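Local coordinates for putative nucleoside-diphosphate-sugar epimerase (Staphylococcus aureus subsp. aureus, PDB 3E48), which is of unknown function but probably binds NAD(P) through a Rossmann-type fold and may act on nucleoside-diphosphate sugars, at residues V90-K94 against T130-D134; L151-M155 against S215-I219; I161-G165 against Y247-A251. All coordinates share one frame; numbering follows the deposited sequence.

Contact 1 of 3, residues V90-K94 against T130-D134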
loop_
_atom_site.group_PDB
_atom_site.type_symbol
_atom_site.label_atom_id
_atom_site.label_comp_id
_atom_site.label_asym_id
_atom_site.label_seq_id
_atom_site.Cartn_x
_atom_site.Cartn_y
_atom_site.Cartn_z
ATOM N N VAL B 90 -6.082 10.650 -9.804
ATOM C CA VAL B 90 -6.408 11.658 -8.799
ATOM C C VAL B 90 -6.219 13.085 -9.310
ATOM O O VAL B 90 -7.067 13.948 -9.080
ATOM C CB VAL B 90 -5.563 11.467 -7.516
ATOM C CG1 VAL B 90 -5.835 12.602 -6.538
ATOM C CG2 VAL B 90 -5.901 10.128 -6.873
ATOM N N TYR B 91 -5.109 13.337 -9.998
ATOM C CA TYR B 91 -4.838 14.670 -10.517
ATOM C C TYR B 91 -5.915 15.124 -11.487
ATOM O O TYR B 91 -6.405 16.253 -11.399
ATOM C CB TYR B 91 -3.481 14.701 -11.219
ATOM C CG TYR B 91 -3.129 16.053 -11.796
ATOM C CD1 TYR B 91 -3.624 16.457 -13.034
ATOM C CD2 TYR B 91 -2.310 16.935 -11.097
ATOM C CE1 TYR B 91 -3.312 17.701 -13.562
ATOM C CE2 TYR B 91 -1.989 18.185 -11.614
ATOM C CZ TYR B 91 -2.493 18.561 -12.850
ATOM O OH TYR B 91 -2.169 19.786 -13.383
ATOM N N ALA B 92 -6.275 14.243 -12.414
ATOM C CA ALA B 92 -7.287 14.564 -13.415
ATOM C C ALA B 92 -8.673 14.698 -12.800
ATOM O O ALA B 92 -9.462 15.540 -13.230
ATOM C CB ALA B 92 -7.298 13.502 -14.507
ATOM N N ALA B 93 -8.980 13.873 -11.803
ATOM C CA ALA B 93 -10.283 13.958 -11.160
ATOM C C ALA B 93 -10.437 15.337 -10.518
ATOM O O ALA B 93 -11.495 15.956 -10.608
ATOM C CB ALA B 93 -10.433 12.853 -10.105
ATOM N N LYS B 94 -9.378 15.828 -9.882
ATOM C CA LYS B 94 -9.441 17.138 -9.240
ATOM C C LYS B 94 -9.509 18.271 -10.256
ATOM O O LYS B 94 -10.337 19.174 -10.144
ATOM C CB LYS B 94 -8.225 17.352 -8.334
ATOM C CG LYS B 94 -8.229 16.498 -7.081
ATOM C CD LYS B 94 -7.051 16.845 -6.188
ATOM C CE LYS B 94 -7.143 16.147 -4.844
ATOM N NZ LYS B 94 -5.997 16.516 -3.970
ATOM N N THR B 130 -6.033 10.101 0.702
ATOM C CA THR B 130 -5.412 11.418 0.883
ATOM C C THR B 130 -5.944 12.499 -0.055
ATOM O O THR B 130 -5.809 13.690 0.234
ATOM C CB THR B 130 -3.885 11.390 0.653
ATOM O OG1 THR B 130 -3.613 11.256 -0.750
ATOM C CG2 THR B 130 -3.242 10.236 1.409
ATOM N N SER B 131 -6.545 12.086 -1.168
ATOM C CA SER B 131 -7.056 13.015 -2.182
ATOM C C SER B 131 -8.219 13.909 -1.770
ATOM O O SER B 131 -8.363 15.018 -2.289
ATOM C CB SER B 131 -7.475 12.243 -3.432
ATOM O OG SER B 131 -8.671 11.535 -3.187
ATOM N N GLY B 132 -9.064 13.425 -0.867
ATOM C CA GLY B 132 -10.207 14.217 -0.450
ATOM C C GLY B 132 -11.388 14.051 -1.391
ATOM O O GLY B 132 -12.443 14.654 -1.195
ATOM N N ILE B 133 -11.210 13.230 -2.418
ATOM C CA ILE B 133 -12.264 12.966 -3.389
ATOM C C ILE B 133 -13.085 11.784 -2.881
ATOM O O ILE B 133 -12.525 10.827 -2.349
ATOM C CB ILE B 133 -11.653 12.609 -4.758
ATOM C CG1 ILE B 133 -10.689 13.717 -5.186
ATOM C CG2 ILE B 133 -12.753 12.402 -5.792
ATOM C CD1 ILE B 133 -9.911 13.407 -6.444
ATOM N N ASP B 134 -14.407 11.858 -3.022
ATOM C CA ASP B 134 -15.263 10.764 -2.580
ATOM C C ASP B 134 -14.914 9.545 -3.433
ATOM O O ASP B 134 -14.715 9.667 -4.640
ATOM C CB ASP B 134 -16.748 11.102 -2.780
ATOM C CG ASP B 134 -17.239 12.199 -1.850
ATOM O OD1 ASP B 134 -16.630 12.408 -0.777
ATOM O OD2 ASP B 134 -18.259 12.842 -2.187
HETATM O O HOH W 1 -5.073 16.014 -1.400
#
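Val90 and Ser131 bring the two backbones to 6.8 Å between their CA atoms, where a turn of helix 84-96 faces the last turn of helix 118-131 and the loop leaving it. Lys94 and Ile133 form the second close pair, with CA atoms 7.7 Å apart. Ile133 carries the apolar part. Its CG1 stands anti to the carbonyl carbon (chi1 -54°) and the chain runs on extended, which sends CD1 in among three residues of the helix. CD1 lies 3.6 Å from CG of Lys94 and 3.7 Å from CB of Ala93. The CG1 methyl of Val90 lies 3.5 Å from CB of Ser131. Lys94 crosses Ile133 obliquely with its chain extended beyond CG, and its CE comes 3.0 Å from Ser131 O. Its NZ donates to a water at 2.8 Å, and the water donates to the carbonyl O of Thr130. The aliphatic start of the lysine packs on Ile133 CD1, while its amino end lies on the exposed side. Ser131 OG is hydrogen-bonded to Leu128 O and accepts from Ile133 N at 3.1 Å with a nearly straight N-H (165°), an ST turn. Gly132, with positive phi, ends helix 118-131, and the chain enters strand 134-143. Asp134 pairs with Ile101 of strand 100-106. This is the helix-to-strand turn of a beta-alpha-beta crossover, packed on a neighbouring helix of the Rossmann fold.

Contact 2 of 3, residues L151-M155 against S215-I219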
loop_
_atom_site.group_PDB
_atom_site.type_symbol
_atom_site.label_atom_id
_atom_site.label_comp_id
_atom_site.label_asym_id
_atom_site.label_seq_id
_atom_site.Cartn_x
_atom_site.Cartn_y
_atom_site.Cartn_z
ATOM N N LEU B 151 -6.791 -25.181 -19.234
ATOM C CA LEU B 151 -7.111 -26.601 -19.133
ATOM C C LEU B 151 -6.289 -27.493 -20.064
ATOM O O LEU B 151 -5.764 -28.521 -19.636
ATOM C CB LEU B 151 -8.604 -26.834 -19.394
ATOM C CG LEU B 151 -9.516 -26.806 -18.170
ATOM C CD1 LEU B 151 -10.964 -26.974 -18.607
ATOM C CD2 LEU B 151 -9.119 -27.923 -17.213
ATOM N N PRO B 152 -6.171 -27.116 -21.350
ATOM C CA PRO B 152 -5.397 -27.925 -22.297
ATOM C C PRO B 152 -4.014 -28.308 -21.771
ATOM O O PRO B 152 -3.603 -29.466 -21.869
ATOM C CB PRO B 152 -5.326 -27.030 -23.532
ATOM C CG PRO B 152 -6.649 -26.326 -23.491
ATOM C CD PRO B 152 -6.769 -25.951 -22.028
ATOM N N GLU B 153 -3.300 -27.339 -21.204
ATOM C CA GLU B 153 -1.965 -27.605 -20.678
ATOM C C GLU B 153 -2.045 -28.482 -19.432
ATOM O O GLU B 153 -1.254 -29.413 -19.266
ATOM C CB GLU B 153 -1.250 -26.291 -20.345
ATOM C CG GLU B 153 0.263 -26.424 -20.257
ATOM C CD GLU B 153 0.953 -25.107 -19.944
ATOM O OE1 GLU B 153 0.604 -24.085 -20.578
ATOM O OE2 GLU B 153 1.852 -25.099 -19.073
ATOM N N LEU B 154 -3.004 -28.186 -18.559
ATOM C CA LEU B 154 -3.179 -28.961 -17.336
ATOM C C LEU B 154 -3.482 -30.419 -17.655
ATOM O O LEU B 154 -3.000 -31.330 -16.981
ATOM C CB LEU B 154 -4.312 -28.377 -16.491
ATOM C CG LEU B 154 -4.050 -27.007 -15.859
ATOM C CD1 LEU B 154 -5.289 -26.562 -15.106
ATOM C CD2 LEU B 154 -2.847 -27.086 -14.919
HETATM N N MSE B 155 -4.285 -30.635 -18.688
HETATM C CA MSE B 155 -4.645 -31.985 -19.092
HETATM C C MSE B 155 -3.418 -32.726 -19.607
HETATM O O MSE B 155 -3.258 -33.923 -19.366
HETATM C CB MSE B 155 -5.724 -31.930 -20.171
HETATM C CG MSE B 155 -6.980 -31.211 -19.711
HETATM SE SE MSE B 155 -8.378 -31.277 -21.008
HETATM C CE MSE B 155 -8.249 -29.497 -21.726
ATOM N N SER B 215 -12.897 -31.796 -17.056
ATOM C CA SER B 215 -12.116 -32.164 -18.228
ATOM C C SER B 215 -12.326 -33.617 -18.632
ATOM O O SER B 215 -12.260 -33.958 -19.814
ATOM C CB SER B 215 -10.632 -31.932 -17.948
ATOM O OG SER B 215 -9.832 -32.623 -18.887
ATOM N N GLY B 216 -12.575 -34.468 -17.644
ATOM C CA GLY B 216 -12.766 -35.878 -17.917
ATOM C C GLY B 216 -11.438 -36.605 -17.843
ATOM O O GLY B 216 -11.374 -37.826 -17.981
ATOM N N THR B 217 -10.370 -35.842 -17.624
ATOM C CA THR B 217 -9.029 -36.406 -17.526
ATOM C C THR B 217 -8.502 -36.235 -16.104
ATOM O O THR B 217 -8.901 -35.311 -15.394
ATOM C CB THR B 217 -8.063 -35.709 -18.501
ATOM O OG1 THR B 217 -7.914 -34.334 -18.129
ATOM C CG2 THR B 217 -8.601 -35.779 -19.923
ATOM N N GLU B 218 -7.609 -37.128 -15.689
ATOM C CA GLU B 218 -7.041 -37.064 -14.348
ATOM C C GLU B 218 -6.024 -35.937 -14.204
ATOM O O GLU B 218 -5.058 -35.852 -14.964
ATOM C CB GLU B 218 -6.384 -38.400 -13.976
ATOM C CG GLU B 218 -5.352 -38.908 -14.978
ATOM C CD GLU B 218 -5.983 -39.485 -16.235
ATOM O OE1 GLU B 218 -6.760 -40.458 -16.117
ATOM O OE2 GLU B 218 -5.700 -38.969 -17.338
ATOM N N ILE B 219 -6.258 -35.065 -13.227
ATOM C CA ILE B 219 -5.368 -33.942 -12.954
ATOM C C ILE B 219 -5.132 -33.881 -11.448
ATOM O O ILE B 219 -6.040 -33.565 -10.682
ATOM C CB ILE B 219 -5.988 -32.601 -13.418
ATOM C CG1 ILE B 219 -6.274 -32.651 -14.924
ATOM C CG2 ILE B 219 -5.037 -31.452 -13.110
ATOM C CD1 ILE B 219 -6.945 -31.401 -15.468
#
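Selenomethionine Met155 meets Ser215 and Thr217 where helix 147-157 lies against the loop that follows helix 204-215. Its CG passes 3.6 Å from OG1 of Thr217, and the two side chains cross at about a right angle. The chain bends at chi3 (-103°), turning its methyl end back along its own helix. The selenium lies too close to Ser215 OG in the model, so the exact place of that hydroxyl is doubtful. Ser215 OG and Thr217 OG1 are 2.7 Å apart and hydrogen-bonded, with the same reservation. Ile219 fills the other buried part. Its CG1 is anti to the carbonyl carbon (chi1 -59°), which extends CD1 toward the helix. CD1 touches CB of Leu154 at 4.1 Å and CG of Met155 at 4.2 Å. CD2 of Leu151, 4.3 Å from CB of Ser215, belongs to the same buried part. Gly216 has positive phi and ends helix 204-215. The chain then runs into strand 220-221, which pairs in parallel with strand 159-160, the strand that follows helix 147-157. The contact therefore packs a helix against the approach to a small two-stranded sheet, apart from the large mixed sheet. Leu211 of helix 204-215 touches Leu151, Leu154 and Ile219. By contrast, the outer side of the loop is exposed at Gly216 and Glu218. Glu218 has no side-chain contact with 151-155 but touches His158, just after helix 147-157.

Contact 3 of 3, residues I161-G165 against Y247-A251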
loop_
_atom_site.group_PDB
_atom_site.type_symbol
_atom_site.label_atom_id
_atom_site.label_comp_id
_atom_site.label_asym_id
_atom_site.label_seq_id
_atom_site.Cartn_x
_atom_site.Cartn_y
_atom_site.Cartn_z
ATOM N N ILE B 161 0.067 -27.384 -11.141
ATOM C CA ILE B 161 1.359 -27.030 -10.559
ATOM C C ILE B 161 1.495 -25.714 -9.794
ATOM O O ILE B 161 2.606 -25.346 -9.395
ATOM C CB ILE B 161 2.458 -27.055 -11.643
ATOM C CG1 ILE B 161 2.175 -25.988 -12.704
ATOM C CG2 ILE B 161 2.509 -28.433 -12.292
ATOM C CD1 ILE B 161 3.246 -25.877 -13.768
ATOM N N TYR B 162 0.392 -25.002 -9.589
ATOM C CA TYR B 162 0.451 -23.737 -8.857
ATOM C C TYR B 162 1.176 -23.916 -7.522
ATOM O O TYR B 162 0.795 -24.750 -6.706
ATOM C CB TYR B 162 -0.957 -23.197 -8.587
ATOM C CG TYR B 162 -1.753 -22.804 -9.814
ATOM C CD1 TYR B 162 -1.181 -22.046 -10.837
ATOM C CD2 TYR B 162 -3.107 -23.121 -9.912
ATOM C CE1 TYR B 162 -1.946 -21.608 -11.924
ATOM C CE2 TYR B 162 -3.875 -22.688 -10.986
ATOM C CZ TYR B 162 -3.295 -21.932 -11.985
ATOM O OH TYR B 162 -4.077 -21.484 -13.027
ATOM N N PRO B 163 2.241 -23.134 -7.288
ATOM C CA PRO B 163 3.006 -23.223 -6.038
ATOM C C PRO B 163 2.273 -22.493 -4.923
ATOM O O PRO B 163 2.749 -21.479 -4.407
ATOM C CB PRO B 163 4.323 -22.551 -6.399
ATOM C CG PRO B 163 3.877 -21.471 -7.344
ATOM C CD PRO B 163 2.879 -22.199 -8.229
ATOM N N ALA B 164 1.108 -23.016 -4.555
ATOM C CA ALA B 164 0.284 -22.401 -3.523
ATOM C C ALA B 164 0.228 -23.211 -2.236
ATOM O O ALA B 164 -0.593 -22.935 -1.363
ATOM C CB ALA B 164 -1.131 -22.185 -4.058
ATOM N N GLY B 165 1.102 -24.207 -2.116
ATOM C CA GLY B 165 1.110 -25.026 -0.918
ATOM C C GLY B 165 -0.260 -25.601 -0.602
ATOM O O GLY B 165 -0.965 -26.069 -1.492
ATOM N N TYR B 247 0.688 -16.896 -6.408
ATOM C CA TYR B 247 0.350 -18.166 -5.780
ATOM C C TYR B 247 1.091 -18.334 -4.458
ATOM O O TYR B 247 0.616 -19.022 -3.556
ATOM C CB TYR B 247 0.636 -19.314 -6.749
ATOM C CG TYR B 247 -0.325 -19.250 -7.916
ATOM C CD1 TYR B 247 -1.678 -19.535 -7.735
ATOM C CD2 TYR B 247 0.084 -18.781 -9.164
ATOM C CE1 TYR B 247 -2.603 -19.343 -8.760
ATOM C CE2 TYR B 247 -0.833 -18.581 -10.198
ATOM C CZ TYR B 247 -2.176 -18.862 -9.986
ATOM O OH TYR B 247 -3.091 -18.635 -10.982
ATOM N N HIS B 248 2.245 -17.686 -4.334
ATOM C CA HIS B 248 3.005 -17.755 -3.095
ATOM C C HIS B 248 2.178 -17.071 -2.003
ATOM O O HIS B 248 2.150 -17.513 -0.853
ATOM C CB HIS B 248 4.358 -17.066 -3.267
ATOM C CG HIS B 248 5.240 -17.159 -2.059
ATOM N ND1 HIS B 248 5.503 -18.351 -1.420
ATOM C CD2 HIS B 248 5.929 -16.209 -1.384
ATOM C CE1 HIS B 248 6.317 -18.132 -0.401
ATOM N NE2 HIS B 248 6.590 -16.841 -0.358
ATOM N N ALA B 249 1.492 -15.992 -2.369
ATOM C CA ALA B 249 0.648 -15.292 -1.408
ATOM C C ALA B 249 -0.460 -16.257 -0.985
ATOM O O ALA B 249 -0.920 -16.235 0.155
ATOM C CB ALA B 249 0.053 -14.033 -2.039
ATOM N N GLY B 250 -0.887 -17.107 -1.916
ATOM C CA GLY B 250 -1.922 -18.076 -1.607
ATOM C C GLY B 250 -1.404 -19.128 -0.638
ATOM O O GLY B 250 -2.141 -19.618 0.221
ATOM N N ALA B 251 -0.129 -19.476 -0.781
ATOM C CA ALA B 251 0.495 -20.468 0.087
ATOM C C ALA B 251 0.509 -19.969 1.525
ATOM O O ALA B 251 0.489 -20.759 2.470
ATOM C CB ALA B 251 1.923 -20.751 -0.381
HETATM O O HOH W 2 -5.491 -19.629 -11.349
HETATM O O HOH W 3 4.827 -21.166 -2.463
#
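Tyr162 and Tyr247 lay their rings over one another in an offset stack, with centroids 4.0 Å apart and planes at 13°. Each tyrosine has CG anti to its carbonyl carbon (chi1 -65° for Tyr162, -68° for Tyr247). This brings one ring from the loop and the other from helix 239-251 face to face. CD1 of Tyr162 lies over the Tyr247 face, displaced toward the CZ side of the ring. CE1 of Tyr162 lies 3.4 Å from CZ of Tyr247. CB of Tyr162 also sits over the Tyr247 face, a CH-pi contact 4.2 Å from the centroid. Both hydroxyls reach a common water. It lies 2.6 Å from Tyr247 OH, in the plane of that ring at its edge, and makes a weak bond to Tyr162 OH. Pro163 is the centre of an inverse gamma turn. Its CG packs 3.9 Å from CB of Tyr247, and its carbonyl O accepts from a second water, which also bonds His248 ND1. Ala164 then runs close by the helix end. Its CA makes a CA-H...O contact with Tyr247 O at 3.4 Å. Its own O receives a similar contact from CA of Ala251 at 3.1 Å. Phe229 touches Tyr162 and Pro163, and Tyr221 OH bonds the carbonyl oxygens of Tyr162 and Gly165. The chemistry implies a contact made chiefly by aromatic and aliphatic packing and weak CA-H...O contacts, with two waters linking polar atoms across it.

From the N terminus, contact 1 comes first. It closes a loop of 35 residues and is finished before the others begin. Contact 2 opens on helix 147-157, and contact 3 opens soon after. Contact 2 then closes before contact 3 does, so these two cross. They lie on the same side of the chain's centre, with nearest atoms about 5 Å apart. Contacts 1 and 2 lie on opposite sides of it. Contact 1 ties helix 84-96 to the end of helix 118-131 and the turn into strand 134-143. Contact 2 ties helix 147-157 to the turn after helix 204-215. Contact 3 ties the loop after strand 159-160 to the end of helix 239-251.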